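Local atomic coordinates of porin (PDB entry 2POR), a protein that forms trimeric outer-membrane channels through which small hydrophilic solutes, up to about 0.6 kDa, diffuse passively. Residues D93-R97 / G280-N284; A242-Y248 / G264-D270. One frame throughout, in Å; residues are numbered along the deposited sequence.

Overall arrangement
Both contacts involve the wall of the 16-stranded antiparallel barrel, on neighbouring strands, and their centres lie about 13 Å apart. Contact 2 lies within the wall: strands 243-254 and 258-272 form a hairpin joined by backbone hydrogen bonds, with 553 Å² buried. Contact 1 sets a calcium-binding loop, 93-97, against strand 275-284, buries 299 Å² and depends on side chains, with one hydrogen bond across it. Each is partly buried, but three residues of contact 2 are exposed and none of those touching in contact 1 is. Strand 258-272 connects them, since I281 N lies 2.8 Å from L265 O, a probable hydrogen bond, and A282 CB packs on G264 CA.

Contact 1. Residues D93-R97 / G280-N284; sequences DLDDR and GIADN. With CA (calcium ion), chain C; C8E ((hydroxyethyloxy)tri(ethyloxy)octane), chain F.
R97 and N284 make the polar half of this contact, L94 and A282 the apolar half. N284 ND2 donates to R97 O over 2.9 Å with an N-H...O angle of 161°; the acceptor lies close to the amide plane of N284, whereas the donor is clearly tilted from the carbonyl plane of R97. With N284 CG between its own backbone N and carbonyl carbon (chi1 58°), the amide is brought to that oxygen, while OD1 is held by S289 OG and L286 N. R97 CB lies 3.7 Å from D283 CA, and a bend at chi2 (-65°) then brings CD alongside the aspartate, 4.0 Å from D283 OD1. R97 NE stays 4.2 Å from D283 OD1, too long for a salt bridge, and bonds instead to the carbonyl of D290. L94, the centre of an inverse gamma turn, brings CD1 to 3.6 Å from G280 O, and its CB lies 4.1 Å from A282 CB. The flanking D93 and D95 point their carboxylates at the calcium ion, each through both oxygens; N100, D101 and two waters also belong to this site, so metal binding and strand packing come from one short loop. Beyond the strand, I281 CD1 meets detergent carbon C4 at 3.7 Å. Strand 275-284 runs between strands 258-272 and 292-300; on the latter, L94 touches D294 and R97 touches V292.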
ATOM      1  N   ASP A  93     -22.480  -1.291   4.650  1.00 18.00           N
ATOM      2  CA  ASP A  93     -22.771  -2.708   4.427  1.00 18.24           C
ATOM      3  C   ASP A  93     -22.846  -3.354   5.805  1.00 25.81           C
ATOM      4  O   ASP A  93     -21.854  -3.879   6.345  1.00 22.47           O
ATOM      5  CB  ASP A  93     -21.690  -3.404   3.560  1.00 17.88           C
ATOM      6  CG  ASP A  93     -21.961  -4.859   3.224  1.00 20.65           C
ATOM      7  OD1 ASP A  93     -23.021  -5.439   3.502  1.00 25.25           O
ATOM      8  OD2 ASP A  93     -21.092  -5.509   2.651  1.00 20.38           O
ATOM      9  N   LEU A  94     -24.029  -3.246   6.416  1.00 23.49           N
ATOM     10  CA  LEU A  94     -24.218  -3.641   7.823  1.00 22.32           C
ATOM     11  C   LEU A  94     -24.266  -5.139   7.989  1.00 20.94           C
ATOM     12  O   LEU A  94     -25.330  -5.723   8.143  1.00 22.40           O
ATOM     13  CB  LEU A  94     -25.510  -3.066   8.390  1.00 24.80           C
ATOM     14  CG  LEU A  94     -25.582  -1.600   8.620  1.00 24.83           C
ATOM     15  CD1 LEU A  94     -27.050  -1.204   8.883  1.00 24.63           C
ATOM     16  CD2 LEU A  94     -24.659  -1.226   9.754  1.00 23.77           C
ATOM     17  N   ASP A  95     -23.116  -5.792   7.974  1.00 18.41           N
ATOM     18  CA  ASP A  95     -23.048  -7.232   8.116  1.00 18.77           C
ATOM     19  C   ASP A  95     -22.830  -7.701   9.554  1.00 24.15           C
ATOM     20  O   ASP A  95     -22.676  -8.879   9.844  1.00 20.30           O
ATOM     21  CB  ASP A  95     -21.925  -7.758   7.323  1.00 17.45           C
ATOM     22  CG  ASP A  95     -22.173  -7.771   5.838  1.00 24.99           C
ATOM     23  OD1 ASP A  95     -23.295  -7.910   5.384  1.00 21.65           O
ATOM     24  OD2 ASP A  95     -21.218  -7.649   5.089  1.00 22.05           O
ATOM     25  N   ASP A  96     -22.821  -6.759  10.465  1.00 20.70           N
ATOM     26  CA  ASP A  96     -22.503  -6.968  11.867  1.00 32.92           C
ATOM     27  C   ASP A  96     -23.386  -8.016  12.550  1.00 36.10           C
ATOM     28  O   ASP A  96     -22.907  -8.676  13.470  1.00 35.21           O
ATOM     29  CB  ASP A  96     -22.630  -5.616  12.578  1.00 30.21           C
ATOM     30  CG  ASP A  96     -21.826  -4.483  11.957  1.00 59.42           C
ATOM     31  OD1 ASP A  96     -22.238  -3.867  10.956  1.00 30.49           O
ATOM     32  OD2 ASP A  96     -20.757  -4.247  12.503  1.00 41.87           O
ATOM     33  N   ARG A  97     -24.655  -8.221  12.167  1.00 26.01           N
ATOM     34  CA  ARG A  97     -25.550  -9.186  12.794  1.00 19.44           C
ATOM     35  C   ARG A  97     -25.800 -10.394  11.930  1.00 21.06           C
ATOM     36  O   ARG A  97     -26.708 -11.198  12.194  1.00 27.98           O
ATOM     37  CB  ARG A  97     -26.872  -8.478  13.137  1.00 19.30           C
ATOM     38  CG  ARG A  97     -26.792  -7.387  14.196  1.00 23.19           C
ATOM     39  CD  ARG A  97     -26.403  -7.977  15.564  1.00 30.26           C
ATOM     40  NE  ARG A  97     -26.282  -6.896  16.522  1.00 30.05           N
ATOM     41  CZ  ARG A  97     -25.109  -6.331  16.881  1.00 29.77           C
ATOM     42  NH1 ARG A  97     -23.956  -6.769  16.391  1.00 40.21           N
ATOM     43  NH2 ARG A  97     -25.069  -5.225  17.650  1.00 29.73           N
ATOM     44  N   GLY A 280     -29.841   2.151   6.703  1.00 22.79           N
ATOM     45  CA  GLY A 280     -30.432   0.832   6.858  1.00 23.14           C
ATOM     46  C   GLY A 280     -30.397   0.401   8.316  1.00 20.25           C
ATOM     47  O   GLY A 280     -29.824   1.082   9.167  1.00 22.34           O
ATOM     48  N   ILE A 281     -31.018  -0.725   8.545  1.00 18.86           N
ATOM     49  CA  ILE A 281     -31.206  -1.278   9.862  1.00 27.28           C
ATOM     50  C   ILE A 281     -30.912  -2.760   9.685  1.00 24.01           C
ATOM     51  O   ILE A 281     -31.233  -3.334   8.635  1.00 25.84           O
ATOM     52  CB  ILE A 281     -32.685  -0.861  10.218  1.00 34.33           C
ATOM     53  CG1 ILE A 281     -32.536  -0.189  11.506  1.00 32.29           C
ATOM     54  CG2 ILE A 281     -33.753  -1.938  10.308  1.00 32.21           C
ATOM     55  CD1 ILE A 281     -32.279   1.293  11.281  1.00 41.67           C
ATOM     56  N   ALA A 282     -30.256  -3.440  10.638  1.00 25.05           N
ATOM     57  CA  ALA A 282     -30.034  -4.876  10.517  1.00 21.98           C
ATOM     58  C   ALA A 282     -30.005  -5.496  11.926  1.00 30.82           C
ATOM     59  O   ALA A 282     -29.636  -4.851  12.926  1.00 25.28           O
ATOM     60  CB  ALA A 282     -28.700  -5.197   9.846  1.00 19.90           C
ATOM     61  N   ASP A 283     -30.408  -6.761  12.013  1.00 29.24           N
ATOM     62  CA  ASP A 283     -30.429  -7.481  13.275  1.00 27.15           C
ATOM     63  C   ASP A 283     -30.538  -8.974  13.109  1.00 28.94           C
ATOM     64  O   ASP A 283     -30.590  -9.516  11.994  1.00 25.65           O
ATOM     65  CB  ASP A 283     -31.597  -6.990  14.090  1.00 25.99           C
ATOM     66  CG  ASP A 283     -31.414  -7.122  15.593  1.00 44.57           C
ATOM     67  OD1 ASP A 283     -30.385  -7.604  16.110  1.00 33.69           O
ATOM     68  OD2 ASP A 283     -32.360  -6.692  16.233  1.00 35.12           O
ATOM     69  N   ASN A 284     -30.502  -9.678  14.230  1.00 25.13           N
ATOM     70  CA  ASN A 284     -30.805 -11.088  14.175  1.00 24.84           C
ATOM     71  C   ASN A 284     -31.559 -11.337  15.468  1.00 32.53           C
ATOM     72  O   ASN A 284     -31.669 -10.471  16.334  1.00 27.71           O
ATOM     73  CB  ASN A 284     -29.541 -11.963  14.115  1.00 22.73           C
ATOM     74  CG  ASN A 284     -28.594 -11.785  15.271  1.00 35.10           C
ATOM     75  OD1 ASN A 284     -28.973 -11.742  16.441  1.00 32.48           O
ATOM     76  ND2 ASN A 284     -27.317 -11.637  14.999  1.00 26.62           N
TER
HETATM   77 CA    CA C 303     -22.322  -7.599   2.964  1.00 18.82          CA
HETATM   78  C1  C8E F 546     -34.693   2.355   6.957  0.83 50.61           C
HETATM   79  C2  C8E F 546     -33.524   3.250   6.499  0.83 51.77           C
HETATM   80  C3  C8E F 546     -33.078   4.355   7.470  0.83 50.98           C
HETATM   81  C4  C8E F 546     -32.243   3.935   8.686  0.83 51.13           C
HETATM   82  C5  C8E F 546     -31.837   5.221   9.396  0.83 52.63           C
HETATM   83  C6  C8E F 546     -31.196   4.999  10.752  0.83 55.60           C
HETATM   84  C7  C8E F 546     -31.328   6.252  11.636  0.83 60.07           C
HETATM   85  C8  C8E F 546     -30.219   7.303  11.476  0.83 64.27           C
HETATM   86  O9  C8E F 546     -30.460   8.680  11.865  0.83 66.21           O
HETATM   87  C10 C8E F 546     -29.978   9.134  13.154  0.83 66.45           C
HETATM   88  C11 C8E F 546     -28.714   9.995  13.344  0.83 65.91           C
HETATM   89  O12 C8E F 546     -28.591  10.656  14.618  0.83 65.26           O
HETATM   90  C13 C8E F 546     -27.637  10.091  15.540  0.83 65.04           C
HETATM   91  C14 C8E F 546     -26.579  10.944  16.282  0.83 64.60           C
HETATM   92  O15 C8E F 546     -25.370  11.440  15.665  0.83 63.35           O
HETATM   93  C16 C8E F 546     -24.184  11.016  16.360  0.83 61.87           C
HETATM   94  C17 C8E F 546     -22.860  11.713  16.092  0.83 60.37           C
HETATM   95  O18 C8E F 546     -21.692  11.290  16.791  0.83 60.64           O
HETATM   96  C19 C8E F 546     -21.108  12.403  17.470  0.83 62.75           C
HETATM   97  C20 C8E F 546     -21.278  12.504  18.983  0.83 65.74           C
HETATM   98  O21 C8E F 546     -20.789  13.722  19.545  0.83 68.59           O
HETATM   99  O   HOH W   1     -22.644  -7.279   0.617  1.00 20.17           O
HETATM  100  O   HOH W   2     -20.313  -8.277   2.230  1.00 26.61           O

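Contact 2. Residues A242-Y248 / G264-D270; sequences ATTVGGY and GLGASYD
Y248 and G264 meet at one end of the paired segments of an antiparallel beta hairpin in the porin barrel, A242 and Y269 at the other. The strand segments lie 4.8 Å apart at closest approach and run nearly antiparallel. Hydrogen-bonded pairs T244-S268, G246-G266 and Y248-G264 alternate with non-hydrogen-bonded pairs T243-Y269, V245-A267 and G247-L265, and side chains alternate between the two faces accordingly. Y248 takes the crowded position between its backbone N and carbonyl carbon (chi1 63°), which swings the ring across the neighbouring strand, so that G264 N stands 3.5 Å above one ring face, offset toward the rim; that nitrogen donates weakly to Y248 O, with G264 N 3.3 Å from it. G264, with no side chain, lets the ring lie close, CE2 of Y248 3.7 Å from G264 CA. The tyrosine also touches L86, V89 and N100, tying the wall to the loop that carries a calcium site. An alanine in place of Y248 would probably uncover the backbone at G264 and deprive those loop residues of the ring they pack against. V245 CG2 meets A267 CB at 4.3 Å on the same face as Y269. There T243 OG1 approaches the edge of the Y269 ring near its plane, 3.5 Å from CD1. The torsion of Y269 (chi1 -176°) carries that ring alongside the start of the partner strand, where the methyl of A242 makes a CH-pi contact over its face: CB lies 4.0 Å from the ring centroid, 30° off the normal.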
ATOM      1  N   ALA A 242     -35.787   7.879  -7.965  1.00 36.46           N
ATOM      2  CA  ALA A 242     -34.451   7.941  -7.393  1.00 38.95           C
ATOM      3  C   ALA A 242     -34.328   7.039  -6.148  1.00 32.64           C
ATOM      4  O   ALA A 242     -33.210   6.875  -5.661  1.00 34.81           O
ATOM      5  CB  ALA A 242     -34.168   9.392  -7.016  1.00 29.62           C
ATOM      6  N   THR A 243     -35.414   6.449  -5.624  1.00 28.72           N
ATOM      7  CA  THR A 243     -35.459   5.681  -4.392  1.00 32.77           C
ATOM      8  C   THR A 243     -35.473   4.198  -4.581  1.00 38.01           C
ATOM      9  O   THR A 243     -36.358   3.679  -5.260  1.00 34.60           O
ATOM     10  CB  THR A 243     -36.704   6.032  -3.572  1.00 29.34           C
ATOM     11  OG1 THR A 243     -36.716   7.449  -3.461  1.00 38.80           O
ATOM     12  CG2 THR A 243     -36.697   5.464  -2.165  1.00 36.27           C
ATOM     13  N   THR A 244     -34.506   3.506  -3.995  1.00 27.70           N
ATOM     14  CA  THR A 244     -34.580   2.056  -3.932  1.00 21.95           C
ATOM     15  C   THR A 244     -34.834   1.727  -2.461  1.00 38.04           C
ATOM     16  O   THR A 244     -34.324   2.413  -1.555  1.00 29.47           O
ATOM     17  CB  THR A 244     -33.297   1.473  -4.381  1.00 27.11           C
ATOM     18  OG1 THR A 244     -33.142   1.939  -5.726  1.00 30.63           O
ATOM     19  CG2 THR A 244     -33.258  -0.048  -4.236  1.00 22.16           C
ATOM     20  N   VAL A 245     -35.697   0.738  -2.244  1.00 32.84           N
ATOM     21  CA  VAL A 245     -36.074   0.234  -0.923  1.00 23.59           C
ATOM     22  C   VAL A 245     -35.925  -1.272  -1.045  1.00 30.46           C
ATOM     23  O   VAL A 245     -36.206  -1.843  -2.110  1.00 28.97           O
ATOM     24  CB  VAL A 245     -37.530   0.607  -0.582  1.00 26.50           C
ATOM     25  CG1 VAL A 245     -37.993  -0.042   0.713  1.00 42.06           C
ATOM     26  CG2 VAL A 245     -37.591   2.102  -0.327  1.00 29.56           C
ATOM     27  N   GLY A 246     -35.388  -1.916  -0.004  1.00 30.97           N
ATOM     28  CA  GLY A 246     -35.203  -3.351  -0.051  1.00 28.37           C
ATOM     29  C   GLY A 246     -34.847  -3.975   1.295  1.00 31.52           C
ATOM     30  O   GLY A 246     -34.537  -3.253   2.257  1.00 29.24           O
ATOM     31  N   GLY A 247     -34.851  -5.303   1.359  1.00 26.92           N
ATOM     32  CA  GLY A 247     -34.528  -5.976   2.590  1.00 25.58           C
ATOM     33  C   GLY A 247     -34.324  -7.432   2.312  1.00 36.99           C
ATOM     34  O   GLY A 247     -34.557  -7.871   1.185  1.00 25.32           O
ATOM     35  N   TYR A 248     -33.921  -8.199   3.327  1.00 23.62           N
ATOM     36  CA  TYR A 248     -33.665  -9.612   3.147  1.00 20.94           C
ATOM     37  C   TYR A 248     -33.943 -10.312   4.481  1.00 20.63           C
ATOM     38  O   TYR A 248     -33.977  -9.636   5.530  1.00 21.90           O
ATOM     39  CB  TYR A 248     -32.195  -9.847   2.735  1.00 21.56           C
ATOM     40  CG  TYR A 248     -31.167  -9.425   3.789  1.00 25.21           C
ATOM     41  CD1 TYR A 248     -30.831 -10.325   4.789  1.00 27.92           C
ATOM     42  CD2 TYR A 248     -30.621  -8.148   3.828  1.00 24.90           C
ATOM     43  CE1 TYR A 248     -29.970  -9.954   5.812  1.00 26.26           C
ATOM     44  CE2 TYR A 248     -29.754  -7.769   4.860  1.00 31.70           C
ATOM     45  CZ  TYR A 248     -29.423  -8.687   5.864  1.00 26.70           C
ATOM     46  OH  TYR A 248     -28.567  -8.379   6.927  1.00 25.24           O
ATOM     47  N   GLY A 264     -32.361  -7.444   7.420  1.00 25.91           N
ATOM     48  CA  GLY A 264     -32.007  -6.046   7.280  1.00 21.27           C
ATOM     49  C   GLY A 264     -32.967  -5.407   6.279  1.00 23.07           C
ATOM     50  O   GLY A 264     -33.589  -6.085   5.447  1.00 25.86           O
ATOM     51  N   LEU A 265     -33.050  -4.106   6.413  1.00 23.56           N
ATOM     52  CA  LEU A 265     -33.988  -3.287   5.676  1.00 26.65           C
ATOM     53  C   LEU A 265     -33.260  -1.958   5.446  1.00 27.04           C
ATOM     54  O   LEU A 265     -32.735  -1.333   6.396  1.00 23.67           O
ATOM     55  CB  LEU A 265     -35.247  -3.043   6.535  1.00 27.27           C
ATOM     56  CG  LEU A 265     -36.664  -3.231   6.031  1.00 60.41           C
ATOM     57  CD1 LEU A 265     -36.918  -2.394   4.774  1.00 50.33           C
ATOM     58  CD2 LEU A 265     -36.868  -4.717   5.756  1.00 66.28           C
ATOM     59  N   GLY A 266     -33.188  -1.493   4.198  1.00 24.66           N
ATOM     60  CA  GLY A 266     -32.560  -0.204   3.945  1.00 28.90           C
ATOM     61  C   GLY A 266     -33.077   0.487   2.694  1.00 30.41           C
ATOM     62  O   GLY A 266     -33.835  -0.084   1.899  1.00 27.92           O
ATOM     63  N   ALA A 267     -32.638   1.715   2.520  1.00 24.95           N
ATOM     64  CA  ALA A 267     -33.032   2.480   1.365  1.00 33.88           C
ATOM     65  C   ALA A 267     -31.881   3.288   0.848  1.00 31.63           C
ATOM     66  O   ALA A 267     -30.953   3.592   1.604  1.00 24.94           O
ATOM     67  CB  ALA A 267     -34.111   3.470   1.708  1.00 24.74           C
ATOM     68  N   SER A 268     -31.963   3.665  -0.420  1.00 29.24           N
ATOM     69  CA  SER A 268     -31.038   4.635  -0.957  1.00 25.82           C
ATOM     70  C   SER A 268     -31.780   5.609  -1.844  1.00 31.52           C
ATOM     71  O   SER A 268     -32.814   5.277  -2.427  1.00 28.68           O
ATOM     72  CB  SER A 268     -29.927   3.954  -1.760  1.00 24.92           C
ATOM     73  OG  SER A 268     -30.331   2.814  -2.491  1.00 39.59           O
ATOM     74  N   TYR A 269     -31.206   6.777  -1.949  1.00 26.59           N
ATOM     75  CA  TYR A 269     -31.734   7.824  -2.755  1.00 25.66           C
ATOM     76  C   TYR A 269     -30.623   8.290  -3.664  1.00 25.81           C
ATOM     77  O   TYR A 269     -29.598   8.801  -3.210  1.00 25.05           O
ATOM     78  CB  TYR A 269     -32.183   8.903  -1.828  1.00 23.54           C
ATOM     79  CG  TYR A 269     -32.832   9.995  -2.633  1.00 33.37           C
ATOM     80  CD1 TYR A 269     -34.147   9.850  -3.028  1.00 29.64           C
ATOM     81  CD2 TYR A 269     -32.083  11.083  -3.019  1.00 39.37           C
ATOM     82  CE1 TYR A 269     -34.717  10.817  -3.835  1.00 52.56           C
ATOM     83  CE2 TYR A 269     -32.644  12.046  -3.829  1.00 51.57           C
ATOM     84  CZ  TYR A 269     -33.961  11.908  -4.233  1.00 58.86           C
ATOM     85  OH  TYR A 269     -34.519  12.880  -5.050  1.00 61.25           O
ATOM     86  N   ASP A 270     -30.800   8.186  -4.961  1.00 22.56           N
ATOM     87  CA  ASP A 270     -29.769   8.584  -5.893  1.00 20.61           C
ATOM     88  C   ASP A 270     -29.743  10.103  -6.110  1.00 29.68           C
ATOM     89  O   ASP A 270     -30.755  10.688  -6.492  1.00 34.39           O
ATOM     90  CB  ASP A 270     -30.044   7.815  -7.189  1.00 24.95           C
ATOM     91  CG  ASP A 270     -28.959   7.862  -8.260  1.00 33.53           C
ATOM     92  OD1 ASP A 270     -28.039   8.661  -8.137  1.00 33.68           O
ATOM     93  OD2 ASP A 270     -29.018   7.078  -9.212  1.00 54.40           O
TER